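Local coordinates for NANS (YJHS), A 9-O-acetyl N-acetylneuraminic acid esterase (Escherichia coli O157:H7 EDL933, PDB 3PT5), which probably removes the 9-O-acetyl group from 9-O-acetyl-N-acetylneuraminate, a hydrolysis that lets the bacterium grow on this alternative sialic acid, at residues Y21-A27 with N181-C187; G133-A138 with F193-D199. All coordinates share one frame; numbering follows the deposited sequence.

Interaction 1 of 2, residues Y21-A27 with N181-C187; sequences YYVLTVA and NKFLGVC
Cys187, Leu184 and Val23 carry most of the contact between residues 21-27 and 181-187, two neighbouring parallel strands of a buried sheet. The thiol of Cys187 lies against the branched end of Leu24, with SG 3.6 Å from Leu24 CD2 and nearly as close to CD1. With chi1 at -64°, SG swings beside its own backbone N, back along the strand toward that leucine. Ile330 of helix 315-335 touches both residues from this face, and Phe326 touches Cys187 as well.

Leu184 interrupts the regular ladder. Its N still bonds to Val23 O at 2.7 Å, but its psi of -18° turns the chain, and the next bond in line, from Thr25 N, goes to Gly185 O instead. The register thus shifts by one residue, with Val23 opposite Phe183 and Thr25 opposite Val186, as in a beta bulge. The turned Leu184 side chain reaches to the edge of the Tyr22 ring, with Leu184 CD2 3.6 Å from Tyr22 CD1.

Val23 belongs to the other face, the one covered by helix 162-176. Its CG1 sits at the edge of the Phe183 ring, 3.8 Å from CD1, while Thr25 OG1 lies near the same ring's plane by CE1 and bonds to Thr171 of the helix. At the start of the pair, Asn181 OD1 accepts Tyr21 N at 2.7 Å, the donor standing 45° out of the carbonyl plane, and ND2 is held by Ala174 O. Two central parallel strands between helical layers are typical of the alpha/beta/alpha sandwich of SGNH hydrolases.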
loop_
_atom_site.group_PDB
_atom_site.type_symbol
_atom_site.label_atom_id
_atom_site.label_comp_id
_atom_site.label_asym_id
_atom_site.label_seq_id
_atom_site.Cartn_x
_atom_site.Cartn_y
_atom_site.Cartn_z
ATOM N N TYR A 21 15.082 -12.334 0.150
ATOM C CA TYR A 21 13.987 -11.500 -0.385
ATOM C C TYR A 21 14.451 -10.086 -0.690
ATOM O O TYR A 21 15.291 -9.529 0.005
ATOM C CB TYR A 21 12.805 -11.408 0.595
ATOM C CG TYR A 21 12.087 -12.743 0.779
ATOM C CD1 TYR A 21 11.045 -13.081 -0.058
ATOM C CD2 TYR A 21 12.468 -13.650 1.782
ATOM C CE1 TYR A 21 10.386 -14.277 0.058
ATOM C CE2 TYR A 21 11.791 -14.882 1.917
ATOM C CZ TYR A 21 10.754 -15.172 1.032
ATOM O OH TYR A 21 10.037 -16.350 1.057
ATOM N N TYR A 22 13.873 -9.529 -1.748
ATOM C CA TYR A 22 13.914 -8.095 -2.003
ATOM C C TYR A 22 12.690 -7.564 -1.271
ATOM O O TYR A 22 11.595 -8.031 -1.499
ATOM C CB TYR A 22 13.758 -7.809 -3.487
ATOM C CG TYR A 22 14.985 -8.031 -4.344
ATOM C CD1 TYR A 22 15.462 -7.014 -5.169
ATOM C CD2 TYR A 22 15.642 -9.247 -4.370
ATOM C CE1 TYR A 22 16.573 -7.203 -5.987
ATOM C CE2 TYR A 22 16.768 -9.443 -5.188
ATOM C CZ TYR A 22 17.227 -8.403 -5.986
ATOM O OH TYR A 22 18.341 -8.577 -6.799
ATOM N N VAL A 23 12.914 -6.606 -0.393
ATOM C CA VAL A 23 11.920 -6.130 0.569
ATOM C C VAL A 23 11.390 -4.771 0.096
ATOM O O VAL A 23 12.164 -3.884 -0.264
ATOM C CB VAL A 23 12.507 -6.029 2.004
ATOM C CG1 VAL A 23 11.537 -5.328 2.940
ATOM C CG2 VAL A 23 12.882 -7.418 2.566
ATOM N N LEU A 24 10.059 -4.637 0.054
ATOM C CA LEU A 24 9.429 -3.360 -0.283
ATOM C C LEU A 24 8.375 -3.082 0.782
ATOM O O LEU A 24 7.525 -3.920 1.023
ATOM C CB LEU A 24 8.794 -3.440 -1.674
ATOM C CG LEU A 24 8.228 -2.177 -2.315
ATOM C CD1 LEU A 24 9.371 -1.226 -2.768
ATOM C CD2 LEU A 24 7.345 -2.560 -3.492
ATOM N N THR A 25 8.475 -1.927 1.447
ATOM C CA THR A 25 7.470 -1.511 2.430
ATOM C C THR A 25 6.382 -0.715 1.711
ATOM O O THR A 25 6.670 0.059 0.844
ATOM C CB THR A 25 8.114 -0.656 3.526
ATOM O OG1 THR A 25 9.017 -1.495 4.263
ATOM C CG2 THR A 25 7.069 -0.106 4.499
ATOM N N VAL A 26 5.127 -0.929 2.102
ATOM C CA VAL A 26 3.989 -0.247 1.494
ATOM C C VAL A 26 3.258 0.414 2.632
ATOM O O VAL A 26 2.916 -0.259 3.608
ATOM C CB VAL A 26 3.070 -1.221 0.710
ATOM C CG1 VAL A 26 1.915 -0.453 0.073
ATOM C CG2 VAL A 26 3.889 -1.906 -0.379
ATOM N N ALA A 27 3.074 1.734 2.553
ATOM C CA ALA A 27 2.507 2.449 3.701
ATOM C C ALA A 27 1.687 3.659 3.256
ATOM O O ALA A 27 1.747 4.100 2.083
ATOM C CB ALA A 27 3.643 2.878 4.639
ATOM N N ASN A 181 18.657 -10.261 2.819
ATOM C CA ASN A 181 17.526 -9.508 2.302
ATOM C C ASN A 181 17.975 -8.120 1.879
ATOM O O ASN A 181 18.863 -7.539 2.505
ATOM C CB ASN A 181 16.401 -9.445 3.332
ATOM C CG ASN A 181 15.643 -10.763 3.462
ATOM O OD1 ASN A 181 15.850 -11.723 2.704
ATOM N ND2 ASN A 181 14.721 -10.797 4.412
ATOM N N LYS A 182 17.380 -7.598 0.805
ATOM C CA LYS A 182 17.775 -6.307 0.247
ATOM C C LYS A 182 16.562 -5.374 0.223
ATOM O O LYS A 182 15.506 -5.792 -0.199
ATOM C CB LYS A 182 18.300 -6.488 -1.173
ATOM C CG LYS A 182 19.631 -7.295 -1.268
ATOM C CD LYS A 182 20.771 -6.699 -0.449
ATOM C CE LYS A 182 22.078 -7.502 -0.663
ATOM N NZ LYS A 182 23.164 -6.986 0.211
ATOM N N PHE A 183 16.723 -4.130 0.673
ATOM C CA PHE A 183 15.595 -3.175 0.775
ATOM C C PHE A 183 15.459 -2.354 -0.508
ATOM O O PHE A 183 16.390 -1.642 -0.901
ATOM C CB PHE A 183 15.803 -2.244 1.977
ATOM C CG PHE A 183 14.586 -1.423 2.366
ATOM C CD1 PHE A 183 13.329 -2.010 2.586
ATOM C CD2 PHE A 183 14.715 -0.046 2.522
ATOM C CE1 PHE A 183 12.235 -1.232 2.963
ATOM C CE2 PHE A 183 13.619 0.743 2.891
ATOM C CZ PHE A 183 12.381 0.155 3.100
ATOM N N LEU A 184 14.273 -2.378 -1.104
ATOM C CA LEU A 184 14.050 -1.658 -2.355
ATOM C C LEU A 184 13.490 -0.258 -2.116
ATOM O O LEU A 184 13.492 0.573 -3.029
ATOM C CB LEU A 184 13.088 -2.420 -3.262
ATOM C CG LEU A 184 13.528 -3.731 -3.929
ATOM C CD1 LEU A 184 12.322 -4.406 -4.574
ATOM C CD2 LEU A 184 14.661 -3.487 -4.958
ATOM N N GLY A 185 12.941 -0.028 -0.921
ATOM C CA GLY A 185 12.366 1.282 -0.599
ATOM C C GLY A 185 10.945 1.186 -0.090
ATOM O O GLY A 185 10.481 0.107 0.261
ATOM N N VAL A 186 10.303 2.358 0.019
ATOM C CA VAL A 186 8.954 2.492 0.559
ATOM C C VAL A 186 8.043 2.991 -0.553
ATOM O O VAL A 186 8.358 3.963 -1.219
ATOM C CB VAL A 186 8.917 3.508 1.732
ATOM C CG1 VAL A 186 7.493 3.728 2.264
ATOM C CG2 VAL A 186 9.861 3.080 2.876
ATOM N N CYS A 187 6.924 2.311 -0.747
ATOM C CA CYS A 187 5.827 2.818 -1.567
ATOM C C CYS A 187 4.850 3.469 -0.608
ATOM O O CYS A 187 4.214 2.806 0.191
ATOM C CB CYS A 187 5.138 1.681 -2.344
ATOM S SG CYS A 187 6.273 0.921 -3.529
#

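Interaction 2 of 2, residues G133-A138 with F193-D199; sequences GSAFTA and FDLMTSD
Asp194 reaches across to the backbone N-H groups of Phe136 and Thr137, and its carboxylate organises the contact between two loops. From CB the chain turns beside its own backbone N (chi1 -73°), which carries CG toward the opposite loop and brings both oxygens within bonding distance of those two donors. OD2 takes Phe136 N at 2.9 Å through its syn lone pair, in a bond that is almost perfectly straight at 178°. The same oxygen lies at the edge of the Phe136 ring and has a second partner in Gln190. OD1 receives two donors from a single residue: Thr137 N at 2.8 Å on the syn lone pair, more bent at 139°, and the Thr137 hydroxyl OG1 at 2.6 Å on the anti lone pair. Ala135 CB packs against both oxygens.

The Thr137 hydroxyl stands between its backbone N and carbonyl carbon, from where it can give its proton to Asp194 and accept one from Thr197 OG1, 2.7 Å away. Its methyl, CG2, rests 3.5 Å from Asp199 O. At the other end of the contact, Gly133 CA lies over one face of the Phe193 ring, 3.8 Å from the centroid, in a CH-pi contact, while Met196 CE takes the opposite face.

With two backbone N-H groups, a hydroxyl and the Gln190 amide gathered round it, the carboxylate is fixed in rotation. The chain of hydroxyl bonds runs one way, from Thr197 through Thr137 to Asp194, tying the two loops together by directed polar bonds around one carboxylate.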
loop_
_atom_site.group_PDB
_atom_site.type_symbol
_atom_site.label_atom_id
_atom_site.label_comp_id
_atom_site.label_asym_id
_atom_site.label_seq_id
_atom_site.Cartn_x
_atom_site.Cartn_y
_atom_site.Cartn_z
ATOM N N GLY A 133 -7.909 6.207 6.351
ATOM C CA GLY A 133 -8.325 7.352 7.154
ATOM C C GLY A 133 -7.299 7.790 8.171
ATOM O O GLY A 133 -7.651 8.289 9.252
ATOM N N SER A 134 -6.037 7.600 7.832
ATOM C CA SER A 134 -4.936 8.026 8.682
ATOM C C SER A 134 -4.374 9.355 8.165
ATOM O O SER A 134 -4.545 9.725 6.985
ATOM C CB SER A 134 -3.870 6.918 8.771
ATOM O OG SER A 134 -3.340 6.654 7.487
ATOM N N ALA A 135 -3.720 10.097 9.055
ATOM C CA ALA A 135 -3.287 11.454 8.716
ATOM C C ALA A 135 -2.212 11.945 9.662
ATOM O O ALA A 135 -2.020 11.360 10.701
ATOM C CB ALA A 135 -4.472 12.411 8.772
ATOM N N PHE A 136 -1.569 13.045 9.290
ATOM C CA PHE A 136 -0.644 13.717 10.207
ATOM C C PHE A 136 -1.326 14.726 11.093
ATOM O O PHE A 136 -0.829 15.010 12.194
ATOM C CB PHE A 136 0.472 14.415 9.433
ATOM C CG PHE A 136 1.485 13.459 8.855
ATOM C CD1 PHE A 136 2.562 12.986 9.621
ATOM C CD2 PHE A 136 1.348 12.998 7.546
ATOM C CE1 PHE A 136 3.491 12.100 9.071
ATOM C CE2 PHE A 136 2.273 12.091 6.987
ATOM C CZ PHE A 136 3.352 11.647 7.757
ATOM N N THR A 137 -2.441 15.275 10.615
ATOM C CA THR A 137 -3.093 16.396 11.314
ATOM C C THR A 137 -4.424 16.070 12.004
ATOM O O THR A 137 -5.095 16.965 12.554
ATOM C CB THR A 137 -3.201 17.659 10.398
ATOM O OG1 THR A 137 -4.153 17.452 9.331
ATOM C CG2 THR A 137 -1.844 18.021 9.802
ATOM N N ALA A 138 -4.820 14.794 11.956
ATOM C CA ALA A 138 -6.057 14.326 12.571
ATOM C C ALA A 138 -5.960 12.832 12.739
ATOM O O ALA A 138 -5.245 12.156 11.988
ATOM C CB ALA A 138 -7.240 14.670 11.701
ATOM N N PHE A 193 -6.554 12.731 3.671
ATOM C CA PHE A 193 -7.296 13.318 4.822
ATOM C C PHE A 193 -6.691 14.636 5.259
ATOM O O PHE A 193 -7.410 15.553 5.695
ATOM C CB PHE A 193 -7.407 12.340 5.989
ATOM C CG PHE A 193 -8.596 11.433 5.891
ATOM C CD1 PHE A 193 -9.099 11.046 4.648
ATOM C CD2 PHE A 193 -9.224 10.968 7.041
ATOM C CE1 PHE A 193 -10.195 10.219 4.556
ATOM C CE2 PHE A 193 -10.335 10.144 6.946
ATOM C CZ PHE A 193 -10.821 9.773 5.720
ATOM N N ASP A 194 -5.385 14.749 5.125
ATOM C CA ASP A 194 -4.714 16.020 5.465
ATOM C C ASP A 194 -5.119 17.174 4.537
ATOM O O ASP A 194 -5.065 18.335 4.942
ATOM C CB ASP A 194 -3.194 15.852 5.533
ATOM C CG ASP A 194 -2.751 15.086 6.775
ATOM O OD1 ASP A 194 -3.116 15.498 7.908
ATOM O OD2 ASP A 194 -2.029 14.081 6.641
ATOM N N LEU A 195 -5.545 16.862 3.318
ATOM C CA LEU A 195 -6.042 17.883 2.396
ATOM C C LEU A 195 -7.241 18.633 2.941
ATOM O O LEU A 195 -7.509 19.764 2.541
ATOM C CB LEU A 195 -6.476 17.267 1.075
ATOM C CG LEU A 195 -5.442 16.561 0.221
ATOM C CD1 LEU A 195 -6.158 15.828 -0.921
ATOM C CD2 LEU A 195 -4.470 17.561 -0.320
ATOM N N MET A 196 -7.995 17.978 3.818
ATOM C CA MET A 196 -9.263 18.504 4.309
ATOM C C MET A 196 -9.138 19.392 5.526
ATOM O O MET A 196 -10.077 20.118 5.845
ATOM C CB MET A 196 -10.203 17.344 4.652
ATOM C CG MET A 196 -10.596 16.548 3.443
ATOM S SD MET A 196 -11.905 15.389 3.842
ATOM C CE MET A 196 -10.985 14.030 4.448
ATOM N N THR A 197 -8.013 19.283 6.247
ATOM C CA THR A 197 -7.923 19.933 7.563
ATOM C C THR A 197 -7.451 21.379 7.418
ATOM O O THR A 197 -6.829 21.754 6.414
ATOM C CB THR A 197 -7.029 19.174 8.602
ATOM O OG1 THR A 197 -5.650 19.396 8.301
ATOM C CG2 THR A 197 -7.302 17.678 8.619
ATOM N N SER A 198 -7.756 22.189 8.424
ATOM C CA SER A 198 -7.338 23.595 8.397
ATOM C C SER A 198 -5.814 23.670 8.565
ATOM O O SER A 198 -5.184 24.669 8.194
ATOM C CB SER A 198 -8.059 24.408 9.482
ATOM O OG SER A 198 -7.652 23.991 10.768
ATOM N N ASP A 199 -5.230 22.601 9.091
ATOM C CA ASP A 199 -3.776 22.517 9.286
ATOM C C ASP A 199 -3.009 21.781 8.161
ATOM O O ASP A 199 -1.912 21.264 8.387
ATOM C CB ASP A 199 -3.496 21.885 10.646
ATOM C CG ASP A 199 -2.081 22.131 11.119
ATOM O OD1 ASP A 199 -1.535 23.236 10.874
ATOM O OD2 ASP A 199 -1.510 21.195 11.717
#

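How the interactions relate
The two contacts lie 26 Å apart between centres and do not touch, their nearest atoms being about 7 Å from each other. Interaction 1 joins strands 20-28 and 182-189 in the middle of the seven-stranded sheet, whereas interaction 2 joins loops that follow strands 122-130 and 182-189. Strand 20-28 runs between those two strands, so the three are consecutive neighbours in the sheet. Along the chain the segments alternate in the order 21-27, 133-138, 181-187 and 193-199. Core strands and loops of the same esterase family region are thus interleaved, with interaction 1 deep in the sheet and interaction 2 linking the loops that two of its central strands lead into.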